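Local coordinates for protein RNA polymerase II subunit B1 CTD phosphatase RTR1 (Saccharomyces cerevisiae, PDB 5C2Y) that dephosphorylates serine in the C-terminal domain repeats of the largest RNA polymerase II subunit, regulating the polymerase as the phosphorylation pattern changes during transcription, at residues C47-E50 against K51-K54; V69-R72 against N73-R77; F94-N97 against D98-K102; N108-A111 against Y112-Y116; S125-Y128 against Q129-S133. One frame throughout, in Å; residues are numbered along the deposited sequence.

In the fold
The five contacts follow one another along a chain about half helical and without strands, whose single zinc ion is held by Cys78, Cys83, Cys117 and His121. Contact 2 comes nearest the metal, the Arg72 side chain lying about 7 Å from the zinc ion; the side chain of Ser125 in contact 5 is about 8 Å from the zinc ion and that of Leu113 in contact 4 about 9 Å. Contact 2 meets contact 4 where Asn73 ND2 probably bonds His115 O, 2.9 Å apart, and contact 4 meets contact 5 through the Tyr116 and Ser125 hydroxyls. Tyr128 OH carries contact 5 on to Leu53 O of contact 1. The centre of contact 3 lies about 25 Å from the chain centre, and this contact packs on contact 4.

Contact 1. Residues C47-E50 against K51-K54; sequences CKDE and KTLK. With SO4 (sulfate ion), chain D.
Asp49 O accepts a nearly straight, in-plane bond from Leu53 N (3.2 Å, N-H...O 174°), and Glu50 O takes Lys54 N one residue further on, so the backbone passes from loop into the first turn of helix 50-56. Asp49 is the N-cap of this helix. Its carboxylate folds back over the turn because CG sits between the backbone N and the carbonyl carbon (chi1 55°), which brings OD1 to two donors of Thr52: the hydroxyl OG1 at 2.8 Å on the syn side and the amide N at 3.0 Å on the anti side, the latter 33° out of the carboxylate plane. Together the two bonds are likely to hold the carboxylate in its rotation. Its other oxygen, OD2, faces the ammonium of Lys51, whose chain bends near its end to make a long, weak salt bridge. The negative charge at the helix start would probably also interact favourably with the helix dipole. Glu50 turns its carboxylate to Arg168 of helix 163-170, in a salt bridge, while Cys47 packs inward, its SG 3.9 Å from Thr52 CG2 and 4.1 Å from Leu53 CB. Lys54 curls with CB, CG and CD over Glu50 O and also forms a salt bridge with Glu165; its NZ donates to O2 of a sulfate ion, probably from the crystallisation liquor, at 2.8 Å.

Contact 2. Residues V69-R72 against N73-R77; sequences VDER and NLNKR
Arg72 and Arg77 meet where helix 62-74 ends in a Schellman motif: Arg77 N bonds Arg72 O at 2.8 Å and Lys76 N bonds Asn73 O, with Lys76 at positive phi. From CB, which lies 3.8 Å from Arg77 O, the Arg72 chain runs past its bend at chi3 to NE, which donates to Leu42 O. NH1 binds Cys78 O and Cys83 O, backbone oxygens of two zinc ligands, and has Arg77 CB 4.2 Å away over one guanidinium face. NH2 binds Ser45 O and lies 3.8 Å from Arg77 NE, the two guanidinium planes being 58° apart. Asn75 runs beside Glu71, pointing the same way: its ND2 and backbone N reach Glu71 O from opposite faces of the carbonyl plane, ND2 at 2.6 Å. Asn73 gives ND2 to Arg77 O at 2.8 Å and to His115 O. With an alanine in place of Asn73, both carbonyl oxygens would probably lose this donor and the turn after the helix be freer to shift. The contact brings the Arg72 and Arg77 guanidinium groups close, but the carbonyl oxygens around Arg72 are likely to offset their repulsion and tie the helix end to the metal-binding loop.

Contact 3. Residues F94-N97 against D98-K102; sequences FSMN and DTTKK
Ser95 caps the N-terminus of helix 96-104, its OG accepting from Asp98 N at 3.0 Å in a nearly straight bond (170°). With OG trans to the backbone N (chi1 167°), the hydroxyl swings toward the first turn and also lies beside Asp98 CB. The carbonyl of Ser95 takes Thr99 N at 3.1 Å, the first of the helical i to i+4 bonds. Met96 follows with its carbonyl gripped twice by Thr100: the amide N at 2.7 Å and the hydroxyl OG1 approach from opposite faces of the carbonyl plane, OG1 from above it. The Met96 chain bends at chi2, bringing SD across Thr99, 4.0 Å from its CG2. Asn97 takes part through its backbone, its O accepting from Lys101 N at 2.8 Å, while Lys101 CB and CG pass over the same oxygen. Outside the two segments, Asp98 OD2 accepts from Asp92 N, and Lys101 makes a cation-pi contact with Tyr110 of helix 110-113. The bonding is almost wholly polar and local: the Ser95 and Thr100 hydroxyls add to the main-chain bonds, which is likely to steady the first turn of this surface helix, with methionine sulfur and threonine methyl as the apolar touch.

Contact 4. Residues N108-A111 against Y112-Y116; sequences NPYA and YLSHY
Tyr112 lays one face of its ring over the preceding turn, with Pro109 O 3.6 Å above the plane near its centre and Pro109 CA forming a CH-pi contact, 4.0 Å from the centroid. The placing of CG between the backbone N and the carbonyl carbon (chi1 46°) turns the ring back over Pro109 in this way. The Tyr110 ring receives Ser114 CB on one face in a second CH-pi contact, 20° off the ring normal. His115 meets Ala111 O at its edge, through CD2, while Ser114 OG lies 3.5 Å above one face of the imidazole, toward the rim. These residues belong to the short helix 110-113 and the turn that follows it, within the predicted RTR1-type zinc finger and just ahead of the zinc ligand Cys117. Asn108 OD1 reaches forward to Tyr110 N in a weak capping bond. Pro109 O then accepts from Leu113 N at 2.8 Å, nearly along the C=O axis, and Pro109 CB touches Leu113 CD1 at 3.6 Å. Tyr116, beyond the turn, packs on Cys78. One residue on from Pro109, Tyr110 O is shared by Ser114 N at 2.9 Å and Ser114 OG at 2.7 Å, which approach from opposite faces of the carbonyl plane.

Contact 5. Residues S125-Y128 against Q129-S133; sequences SQFY and QVQLS
The C-terminal end of helix 119-129, which unwinds into a type I beta turn from Gln129 to Leu132, brings Phe127 and Tyr128 against Gln131 and Leu132. Main-chain bonds continue the helix through Gln129 N to Ser125 O and Val130 N to Gln126 O; Gln131 N then bonds Tyr128 O at 3.2 Å. The Gln131 side chain, CG beside its backbone N (chi1 -61°) and extended beyond, returns to the last helical turn. Its NE2 donates to Phe127 O at 3.0 Å, well above the carbonyl plane, and passes 3.3 Å from Phe127 CE1 at an oblique angle to the ring, amide and ring planes being nearly perpendicular. NE2 also binds Thr161 O. A leucine in place of Gln131 would probably leave the Phe127 and Thr161 carbonyl oxygens without this shared donor. Tyr128 crosses Leu132, CE2 to CD1 at 4.0 Å, while its OH bonds Leu53 O and its ring meets Tyr65. Gln129 NE2 is taken by Pro62 O. A side-chain amide thus supplies a donor to a carbonyl of the last turn, and the same group joins it to the loop ahead of helix 163-170.

Contact 1. Residues C47-E50 against K51-K54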
loop_
_atom_site.group_PDB
_atom_site.type_symbol
_atom_site.label_atom_id
_atom_site.label_comp_id
_atom_site.label_asym_id
_atom_site.label_seq_id
_atom_site.Cartn_x
_atom_site.Cartn_y
_atom_site.Cartn_z
ATOM N N CYS A 47 -5.162 -5.777 -3.163
ATOM C CA CYS A 47 -4.748 -6.755 -2.176
ATOM C C CYS A 47 -5.886 -7.645 -1.766
ATOM O O CYS A 47 -7.008 -7.173 -1.543
ATOM C CB CYS A 47 -4.214 -6.076 -0.929
ATOM S SG CYS A 47 -2.532 -5.603 -1.035
ATOM N N LYS A 48 -5.585 -8.928 -1.618
ATOM C CA LYS A 48 -6.567 -9.893 -1.148
ATOM C C LYS A 48 -7.032 -9.516 0.272
ATOM O O LYS A 48 -8.212 -9.592 0.586
ATOM C CB LYS A 48 -5.972 -11.310 -1.211
ATOM C CG LYS A 48 -6.879 -12.430 -0.735
ATOM C CD LYS A 48 -8.050 -12.653 -1.667
ATOM C CE LYS A 48 -8.972 -13.743 -1.142
ATOM N NZ LYS A 48 -10.393 -13.560 -1.565
ATOM N N ASP A 49 -6.109 -9.041 1.101
ATOM C CA ASP A 49 -6.396 -8.861 2.510
ATOM C C ASP A 49 -5.352 -8.030 3.265
ATOM O O ASP A 49 -4.316 -7.650 2.720
ATOM C CB ASP A 49 -6.507 -10.225 3.167
ATOM C CG ASP A 49 -5.279 -11.081 2.930
ATOM O OD1 ASP A 49 -4.211 -10.530 2.562
ATOM O OD2 ASP A 49 -5.374 -12.309 3.134
ATOM N N GLU A 50 -5.608 -7.795 4.544
ATOM C CA GLU A 50 -4.760 -6.922 5.340
ATOM C C GLU A 50 -3.367 -7.480 5.561
ATOM O O GLU A 50 -2.405 -6.732 5.747
ATOM C CB GLU A 50 -5.423 -6.666 6.674
ATOM C CG GLU A 50 -6.838 -6.167 6.538
ATOM C CD GLU A 50 -7.356 -5.645 7.852
ATOM O OE1 GLU A 50 -6.770 -6.050 8.880
ATOM O OE2 GLU A 50 -8.317 -4.835 7.855
ATOM N N LYS A 51 -3.270 -8.802 5.540
ATOM C CA LYS A 51 -2.017 -9.523 5.748
ATOM C C LYS A 51 -1.056 -9.268 4.591
ATOM O O LYS A 51 0.162 -9.152 4.763
ATOM C CB LYS A 51 -2.324 -11.018 5.899
ATOM C CG LYS A 51 -1.179 -11.921 6.298
ATOM C CD LYS A 51 -1.715 -13.315 6.679
ATOM C CE LYS A 51 -2.686 -13.882 5.627
ATOM N NZ LYS A 51 -4.138 -13.646 5.951
ATOM N N THR A 52 -1.619 -9.165 3.397
ATOM C CA THR A 52 -0.820 -8.914 2.211
ATOM C C THR A 52 -0.367 -7.452 2.200
ATOM O O THR A 52 0.830 -7.175 2.036
ATOM C CB THR A 52 -1.607 -9.266 0.940
ATOM O OG1 THR A 52 -1.931 -10.658 0.971
ATOM C CG2 THR A 52 -0.797 -8.992 -0.299
ATOM N N LEU A 53 -1.307 -6.525 2.413
ATOM C CA LEU A 53 -0.961 -5.106 2.494
ATOM C C LEU A 53 0.114 -4.871 3.559
ATOM O O LEU A 53 1.048 -4.101 3.331
ATOM C CB LEU A 53 -2.193 -4.255 2.781
ATOM C CG LEU A 53 -2.004 -2.730 2.810
ATOM C CD1 LEU A 53 -1.443 -2.205 1.513
ATOM C CD2 LEU A 53 -3.303 -2.038 3.080
ATOM N N LYS A 54 -0.013 -5.552 4.700
ATOM C CA LYS A 54 0.941 -5.444 5.792
ATOM C C LYS A 54 2.271 -6.064 5.420
ATOM O O LYS A 54 3.336 -5.502 5.691
ATOM C CB LYS A 54 0.395 -6.120 7.050
ATOM C CG LYS A 54 -0.493 -5.238 7.916
ATOM C CD LYS A 54 -1.569 -6.044 8.634
ATOM C CE LYS A 54 -1.008 -6.991 9.687
ATOM N NZ LYS A 54 -0.515 -6.278 10.888
HETATM S S SO4 D . 1.095 -8.555 12.501
HETATM O O1 SO4 D . -0.314 -8.682 12.878
HETATM O O2 SO4 D . 1.498 -7.154 12.572
HETATM O O3 SO4 D . 1.260 -9.074 11.143
HETATM O O4 SO4 D . 1.937 -9.342 13.397
#

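Contact 2. Residues V69-R72 against N73-R77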
loop_
_atom_site.group_PDB
_atom_site.type_symbol
_atom_site.label_atom_id
_atom_site.label_comp_id
_atom_site.label_asym_id
_atom_site.label_seq_id
_atom_site.Cartn_x
_atom_site.Cartn_y
_atom_site.Cartn_z
ATOM N N VAL A 69 -0.047 4.903 -5.500
ATOM C CA VAL A 69 -1.335 5.577 -5.376
ATOM C C VAL A 69 -1.644 6.343 -6.643
ATOM O O VAL A 69 -2.774 6.314 -7.131
ATOM C CB VAL A 69 -1.343 6.531 -4.152
ATOM C CG1 VAL A 69 -2.426 7.607 -4.269
ATOM C CG2 VAL A 69 -1.503 5.725 -2.874
ATOM N N ASP A 70 -0.624 7.005 -7.190
ATOM C CA ASP A 70 -0.759 7.713 -8.455
ATOM C C ASP A 70 -1.041 6.765 -9.614
ATOM O O ASP A 70 -1.893 7.038 -10.461
ATOM C CB ASP A 70 0.491 8.550 -8.730
ATOM C CG ASP A 70 0.598 9.744 -7.791
ATOM O OD1 ASP A 70 -0.454 10.209 -7.321
ATOM O OD2 ASP A 70 1.720 10.218 -7.504
ATOM N N GLU A 71 -0.353 5.643 -9.672
ATOM C CA GLU A 71 -0.595 4.758 -10.793
ATOM C C GLU A 71 -1.926 4.017 -10.664
ATOM O O GLU A 71 -2.518 3.657 -11.678
ATOM C CB GLU A 71 0.543 3.762 -10.954
ATOM C CG GLU A 71 0.376 2.875 -12.165
ATOM C CD GLU A 71 1.649 2.182 -12.526
ATOM O OE1 GLU A 71 2.667 2.490 -11.877
ATOM O OE2 GLU A 71 1.636 1.339 -13.454
ATOM N N ARG A 72 -2.402 3.775 -9.440
ATOM C CA ARG A 72 -3.770 3.257 -9.254
ATOM C C ARG A 72 -4.803 4.249 -9.793
ATOM O O ARG A 72 -5.683 3.886 -10.578
ATOM C CB ARG A 72 -4.091 2.987 -7.780
ATOM C CG ARG A 72 -3.288 1.904 -7.064
ATOM C CD ARG A 72 -4.055 1.412 -5.833
ATOM N NE ARG A 72 -4.565 0.071 -6.077
ATOM C CZ ARG A 72 -5.764 -0.355 -5.712
ATOM N NH1 ARG A 72 -6.585 0.461 -5.080
ATOM N NH2 ARG A 72 -6.135 -1.602 -5.993
ATOM N N ASN A 73 -4.688 5.497 -9.346
ATOM C CA ASN A 73 -5.567 6.570 -9.777
ATOM C C ASN A 73 -5.632 6.713 -11.297
ATOM O O ASN A 73 -6.693 6.956 -11.874
ATOM C CB ASN A 73 -5.114 7.891 -9.165
ATOM C CG ASN A 73 -5.508 8.031 -7.702
ATOM O OD1 ASN A 73 -4.992 8.896 -6.993
ATOM N ND2 ASN A 73 -6.420 7.177 -7.245
ATOM N N LEU A 74 -4.475 6.567 -11.925
ATOM C CA LEU A 74 -4.331 6.562 -13.377
ATOM C C LEU A 74 -5.131 5.441 -14.026
ATOM O O LEU A 74 -5.726 5.608 -15.090
ATOM C CB LEU A 74 -2.861 6.393 -13.725
ATOM C CG LEU A 74 -2.254 6.972 -14.988
ATOM C CD1 LEU A 74 -1.982 8.444 -14.770
ATOM C CD2 LEU A 74 -0.974 6.211 -15.268
ATOM N N ASN A 75 -5.097 4.279 -13.389
ATOM C CA ASN A 75 -5.929 3.167 -13.789
ATOM C C ASN A 75 -7.312 3.259 -13.177
ATOM O O ASN A 75 -7.990 2.241 -13.021
ATOM C CB ASN A 75 -5.297 1.849 -13.373
ATOM C CG ASN A 75 -4.029 1.546 -14.130
ATOM O OD1 ASN A 75 -4.062 0.903 -15.180
ATOM N ND2 ASN A 75 -2.901 1.973 -13.587
ATOM N N LYS A 76 -7.707 4.471 -12.800
ATOM C CA LYS A 76 -9.043 4.725 -12.271
ATOM C C LYS A 76 -9.393 3.877 -11.049
ATOM O O LYS A 76 -10.488 3.323 -10.994
ATOM C CB LYS A 76 -10.093 4.483 -13.363
ATOM C CG LYS A 76 -9.916 5.319 -14.619
ATOM C CD LYS A 76 -10.799 4.768 -15.730
ATOM C CE LYS A 76 -10.823 5.670 -16.970
ATOM N NZ LYS A 76 -11.567 5.063 -18.129
ATOM N N ARG A 77 -8.477 3.769 -10.079
ATOM C CA ARG A 77 -8.733 2.996 -8.859
ATOM C C ARG A 77 -8.446 3.802 -7.609
ATOM O O ARG A 77 -7.550 4.634 -7.607
ATOM C CB ARG A 77 -7.898 1.725 -8.839
ATOM C CG ARG A 77 -7.952 0.970 -10.135
ATOM C CD ARG A 77 -7.409 -0.416 -9.969
ATOM N NE ARG A 77 -8.265 -1.191 -9.084
ATOM C CZ ARG A 77 -9.159 -2.083 -9.498
ATOM N NH1 ARG A 77 -9.300 -2.333 -10.798
ATOM N NH2 ARG A 77 -9.899 -2.735 -8.607
#

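Contact 3. Residues F94-N97 against D98-K102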
loop_
_atom_site.group_PDB
_atom_site.type_symbol
_atom_site.label_atom_id
_atom_site.label_comp_id
_atom_site.label_asym_id
_atom_site.label_seq_id
_atom_site.Cartn_x
_atom_site.Cartn_y
_atom_site.Cartn_z
ATOM N N PHE A 94 -2.571 16.576 -16.028
ATOM C CA PHE A 94 -1.899 17.706 -16.670
ATOM C C PHE A 94 -2.640 19.019 -16.432
ATOM O O PHE A 94 -2.233 20.056 -16.943
ATOM C CB PHE A 94 -1.745 17.461 -18.177
ATOM C CG PHE A 94 -0.951 16.222 -18.516
ATOM C CD1 PHE A 94 0.425 16.277 -18.635
ATOM C CD2 PHE A 94 -1.585 15.014 -18.708
ATOM C CE1 PHE A 94 1.146 15.161 -18.937
ATOM C CE2 PHE A 94 -0.866 13.878 -19.013
ATOM C CZ PHE A 94 0.496 13.949 -19.126
ATOM N N SER A 95 -3.722 18.983 -15.655
ATOM C CA SER A 95 -4.504 20.192 -15.405
ATOM C C SER A 95 -4.011 20.968 -14.200
ATOM O O SER A 95 -3.986 20.448 -13.092
ATOM C CB SER A 95 -5.975 19.864 -15.199
ATOM O OG SER A 95 -6.640 20.999 -14.673
ATOM N N MET A 96 -3.631 22.221 -14.423
ATOM C CA MET A 96 -3.181 23.085 -13.350
ATOM C C MET A 96 -4.374 23.572 -12.521
ATOM O O MET A 96 -4.227 23.862 -11.332
ATOM C CB MET A 96 -2.401 24.264 -13.908
ATOM C CG MET A 96 -1.702 25.083 -12.857
ATOM S SD MET A 96 -0.530 24.113 -11.887
ATOM C CE MET A 96 -0.077 25.277 -10.611
ATOM N N ASN A 97 -5.558 23.655 -13.137
ATOM C CA ASN A 97 -6.762 23.961 -12.369
ATOM C C ASN A 97 -6.977 22.888 -11.323
ATOM O O ASN A 97 -7.193 23.193 -10.143
ATOM C CB ASN A 97 -8.006 24.060 -13.258
ATOM C CG ASN A 97 -8.137 25.411 -13.958
ATOM O OD1 ASN A 97 -7.331 26.341 -13.763
ATOM N ND2 ASN A 97 -9.183 25.531 -14.755
ATOM N N ASP A 98 -6.911 21.631 -11.766
ATOM C CA ASP A 98 -7.129 20.494 -10.879
ATOM C C ASP A 98 -6.048 20.472 -9.802
ATOM O O ASP A 98 -6.323 20.180 -8.646
ATOM C CB ASP A 98 -7.160 19.179 -11.669
ATOM C CG ASP A 98 -8.494 18.958 -12.385
ATOM O OD1 ASP A 98 -9.278 19.927 -12.542
ATOM O OD2 ASP A 98 -8.782 17.809 -12.788
ATOM N N THR A 99 -4.824 20.805 -10.178
ATOM C CA THR A 99 -3.741 20.858 -9.210
ATOM C C THR A 99 -3.982 21.999 -8.226
ATOM O O THR A 99 -3.820 21.824 -7.020
ATOM C CB THR A 99 -2.374 21.011 -9.916
ATOM O OG1 THR A 99 -2.007 19.750 -10.494
ATOM C CG2 THR A 99 -1.284 21.477 -8.926
ATOM N N THR A 100 -4.405 23.151 -8.751
ATOM C CA THR A 100 -4.729 24.321 -7.935
ATOM C C THR A 100 -5.838 24.043 -6.925
ATOM O O THR A 100 -5.745 24.497 -5.786
ATOM C CB THR A 100 -5.166 25.525 -8.806
ATOM O OG1 THR A 100 -4.139 25.834 -9.751
ATOM C CG2 THR A 100 -5.390 26.744 -7.953
ATOM N N LYS A 101 -6.879 23.310 -7.341
ATOM C CA LYS A 101 -8.045 23.035 -6.492
ATOM C C LYS A 101 -7.680 22.298 -5.215
ATOM O O LYS A 101 -8.200 22.592 -4.137
ATOM C CB LYS A 101 -9.089 22.213 -7.249
ATOM C CG LYS A 101 -10.001 23.042 -8.143
ATOM C CD LYS A 101 -10.967 22.184 -8.923
ATOM C CE LYS A 101 -11.855 21.408 -8.001
ATOM N NZ LYS A 101 -12.788 20.580 -8.802
ATOM N N LYS A 102 -6.790 21.324 -5.341
ATOM C CA LYS A 102 -6.375 20.549 -4.189
ATOM C C LYS A 102 -5.814 21.417 -3.041
ATOM O O LYS A 102 -5.866 21.014 -1.888
ATOM C CB LYS A 102 -5.343 19.503 -4.615
ATOM C CG LYS A 102 -4.957 18.530 -3.498
ATOM C CD LYS A 102 -3.950 17.477 -3.949
ATOM C CE LYS A 102 -3.894 16.293 -2.979
ATOM N NZ LYS A 102 -2.891 15.273 -3.427
#

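Contact 4. Residues N108-A111 against Y112-Y116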
loop_
_atom_site.group_PDB
_atom_site.type_symbol
_atom_site.label_atom_id
_atom_site.label_comp_id
_atom_site.label_asym_id
_atom_site.label_seq_id
_atom_site.Cartn_x
_atom_site.Cartn_y
_atom_site.Cartn_z
ATOM N N ASN A 108 -11.789 21.338 1.549
ATOM C CA ASN A 108 -12.743 20.788 0.589
ATOM C C ASN A 108 -12.469 19.292 0.409
ATOM O O ASN A 108 -11.319 18.844 0.530
ATOM C CB ASN A 108 -12.653 21.530 -0.749
ATOM C CG ASN A 108 -13.956 21.516 -1.518
ATOM O OD1 ASN A 108 -14.140 20.730 -2.457
ATOM N ND2 ASN A 108 -14.875 22.385 -1.120
ATOM N N PRO A 109 -13.529 18.508 0.168
ATOM C CA PRO A 109 -13.359 17.074 -0.079
ATOM C C PRO A 109 -12.579 16.778 -1.365
ATOM O O PRO A 109 -12.061 15.684 -1.496
ATOM C CB PRO A 109 -14.806 16.557 -0.206
ATOM C CG PRO A 109 -15.658 17.574 0.438
ATOM C CD PRO A 109 -14.950 18.893 0.267
ATOM N N TYR A 110 -12.526 17.712 -2.310
ATOM C CA TYR A 110 -11.887 17.424 -3.584
ATOM C C TYR A 110 -10.512 16.831 -3.390
ATOM O O TYR A 110 -10.140 15.861 -4.060
ATOM C CB TYR A 110 -11.753 18.671 -4.445
ATOM C CG TYR A 110 -11.062 18.352 -5.744
ATOM C CD1 TYR A 110 -11.733 17.660 -6.739
ATOM C CD2 TYR A 110 -9.732 18.705 -5.965
ATOM C CE1 TYR A 110 -11.117 17.344 -7.930
ATOM C CE2 TYR A 110 -9.098 18.403 -7.161
ATOM C CZ TYR A 110 -9.800 17.717 -8.144
ATOM O OH TYR A 110 -9.217 17.382 -9.355
ATOM N N ALA A 111 -9.766 17.423 -2.461
ATOM C CA ALA A 111 -8.364 17.085 -2.281
ATOM C C ALA A 111 -8.192 15.573 -2.113
ATOM O O ALA A 111 -7.295 14.994 -2.725
ATOM C CB ALA A 111 -7.779 17.840 -1.100
ATOM N N TYR A 112 -9.050 14.921 -1.325
ATOM C CA TYR A 112 -8.929 13.461 -1.180
ATOM C C TYR A 112 -9.861 12.673 -2.089
ATOM O O TYR A 112 -9.472 11.627 -2.622
ATOM C CB TYR A 112 -9.135 13.006 0.273
ATOM C CG TYR A 112 -10.306 13.589 1.031
ATOM C CD1 TYR A 112 -11.515 12.916 1.109
ATOM C CD2 TYR A 112 -10.184 14.795 1.726
ATOM C CE1 TYR A 112 -12.585 13.447 1.825
ATOM C CE2 TYR A 112 -11.241 15.328 2.440
ATOM C CZ TYR A 112 -12.436 14.649 2.484
ATOM O OH TYR A 112 -13.491 15.165 3.188
ATOM N N LEU A 113 -11.072 13.171 -2.299
ATOM C CA LEU A 113 -12.037 12.437 -3.102
ATOM C C LEU A 113 -11.564 12.290 -4.552
ATOM O O LEU A 113 -12.071 11.436 -5.295
ATOM C CB LEU A 113 -13.405 13.107 -3.028
ATOM C CG LEU A 113 -14.134 12.880 -1.697
ATOM C CD1 LEU A 113 -15.580 13.359 -1.752
ATOM C CD2 LEU A 113 -14.092 11.419 -1.311
ATOM N N SER A 114 -10.566 13.083 -4.942
ATOM C CA SER A 114 -9.934 12.903 -6.256
ATOM C C SER A 114 -8.862 11.785 -6.272
ATOM O O SER A 114 -8.435 11.368 -7.339
ATOM C CB SER A 114 -9.324 14.229 -6.753
ATOM O OG SER A 114 -8.425 14.796 -5.816
ATOM N N HIS A 115 -8.456 11.295 -5.101
ATOM C CA HIS A 115 -7.494 10.189 -5.014
ATOM C C HIS A 115 -8.070 8.887 -4.425
ATOM O O HIS A 115 -7.498 7.797 -4.610
ATOM C CB HIS A 115 -6.278 10.629 -4.187
ATOM C CG HIS A 115 -5.617 11.858 -4.729
ATOM N ND1 HIS A 115 -4.933 11.866 -5.924
ATOM C CD2 HIS A 115 -5.587 13.129 -4.266
ATOM C CE1 HIS A 115 -4.485 13.087 -6.162
ATOM N NE2 HIS A 115 -4.866 13.871 -5.173
ATOM N N TYR A 116 -9.188 8.997 -3.709
ATOM C CA TYR A 116 -9.762 7.849 -3.011
ATOM C C TYR A 116 -11.275 7.821 -3.132
ATOM O O TYR A 116 -11.898 8.802 -3.520
ATOM C CB TYR A 116 -9.354 7.859 -1.536
ATOM C CG TYR A 116 -7.861 7.909 -1.308
ATOM C CD1 TYR A 116 -7.086 6.769 -1.364
ATOM C CD2 TYR A 116 -7.229 9.106 -1.051
ATOM C CE1 TYR A 116 -5.730 6.832 -1.160
ATOM C CE2 TYR A 116 -5.884 9.173 -0.844
ATOM C CZ TYR A 116 -5.139 8.039 -0.893
ATOM O OH TYR A 116 -3.786 8.134 -0.675
#

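Contact 5. Residues S125-Y128 against Q129-S133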
loop_
_atom_site.group_PDB
_atom_site.type_symbol
_atom_site.label_atom_id
_atom_site.label_comp_id
_atom_site.label_asym_id
_atom_site.label_seq_id
_atom_site.Cartn_x
_atom_site.Cartn_y
_atom_site.Cartn_z
ATOM N N SER A 125 -5.020 4.906 3.811
ATOM C CA SER A 125 -3.866 4.955 2.929
ATOM C C SER A 125 -2.742 5.777 3.527
ATOM O O SER A 125 -1.568 5.450 3.353
ATOM C CB SER A 125 -4.256 5.532 1.573
ATOM O OG SER A 125 -3.160 5.520 0.679
ATOM N N GLN A 126 -3.092 6.845 4.228
ATOM C CA GLN A 126 -2.081 7.760 4.735
ATOM C C GLN A 126 -1.496 7.267 6.059
ATOM O O GLN A 126 -0.297 7.408 6.313
ATOM C CB GLN A 126 -2.681 9.165 4.872
ATOM C CG GLN A 126 -1.833 10.155 5.629
ATOM C CD GLN A 126 -2.156 11.590 5.269
ATOM O OE1 GLN A 126 -2.846 12.294 6.010
ATOM N NE2 GLN A 126 -1.651 12.036 4.124
ATOM N N PHE A 127 -2.355 6.694 6.897
ATOM C CA PHE A 127 -1.974 6.013 8.131
ATOM C C PHE A 127 -0.945 4.925 7.844
ATOM O O PHE A 127 0.056 4.774 8.553
ATOM C CB PHE A 127 -3.226 5.424 8.766
ATOM C CG PHE A 127 -3.030 4.874 10.147
ATOM C CD1 PHE A 127 -2.656 3.545 10.340
ATOM C CD2 PHE A 127 -3.262 5.672 11.262
ATOM C CE1 PHE A 127 -2.495 3.032 11.624
ATOM C CE2 PHE A 127 -3.113 5.166 12.545
ATOM C CZ PHE A 127 -2.733 3.845 12.728
ATOM N N TYR A 128 -1.196 4.165 6.784
ATOM C CA TYR A 128 -0.267 3.143 6.304
ATOM C C TYR A 128 1.049 3.752 5.855
ATOM O O TYR A 128 2.112 3.356 6.314
ATOM C CB TYR A 128 -0.900 2.378 5.146
ATOM C CG TYR A 128 -0.076 1.267 4.544
ATOM C CD1 TYR A 128 -0.079 -0.004 5.108
ATOM C CD2 TYR A 128 0.668 1.473 3.385
ATOM C CE1 TYR A 128 0.664 -1.034 4.551
ATOM C CE2 TYR A 128 1.411 0.448 2.817
ATOM C CZ TYR A 128 1.404 -0.801 3.402
ATOM O OH TYR A 128 2.131 -1.826 2.840
ATOM N N GLN A 129 0.966 4.736 4.971
ATOM C CA GLN A 129 2.137 5.301 4.317
ATOM C C GLN A 129 3.203 5.912 5.238
ATOM O O GLN A 129 4.410 5.747 5.004
ATOM C CB GLN A 129 1.692 6.363 3.332
ATOM C CG GLN A 129 2.861 7.056 2.654
ATOM C CD GLN A 129 2.431 8.289 1.911
ATOM O OE1 GLN A 129 1.580 9.037 2.390
ATOM N NE2 GLN A 129 3.005 8.511 0.733
ATOM N N VAL A 130 2.767 6.629 6.270
ATOM C CA VAL A 130 3.690 7.361 7.129
ATOM C C VAL A 130 4.465 6.422 8.053
ATOM O O VAL A 130 5.392 6.836 8.749
ATOM C CB VAL A 130 2.940 8.408 7.974
ATOM C CG1 VAL A 130 2.224 9.406 7.060
ATOM C CG2 VAL A 130 1.948 7.718 8.883
ATOM N N GLN A 131 4.086 5.151 8.061
ATOM C CA GLN A 131 4.796 4.165 8.863
ATOM C C GLN A 131 5.874 3.455 8.060
ATOM O O GLN A 131 6.594 2.610 8.595
ATOM C CB GLN A 131 3.842 3.119 9.405
ATOM C CG GLN A 131 2.765 3.634 10.302
ATOM C CD GLN A 131 1.881 2.502 10.773
ATOM O OE1 GLN A 131 2.380 1.498 11.306
ATOM N NE2 GLN A 131 0.564 2.629 10.548
ATOM N N LEU A 132 5.958 3.771 6.770
ATOM C CA LEU A 132 6.847 3.053 5.890
ATOM C C LEU A 132 8.244 3.621 6.015
ATOM O O LEU A 132 8.422 4.819 6.155
ATOM C CB LEU A 132 6.360 3.137 4.448
ATOM C CG LEU A 132 5.137 2.323 4.019
ATOM C CD1 LEU A 132 4.719 2.726 2.616
ATOM C CD2 LEU A 132 5.415 0.828 4.092
ATOM N N SER A 133 9.245 2.762 5.939
ATOM C CA SER A 133 10.606 3.218 6.083
ATOM C C SER A 133 11.101 3.968 4.873
ATOM O O SER A 133 10.792 3.587 3.742
ATOM C CB SER A 133 11.522 2.047 6.320
ATOM O OG SER A 133 12.850 2.484 6.109
#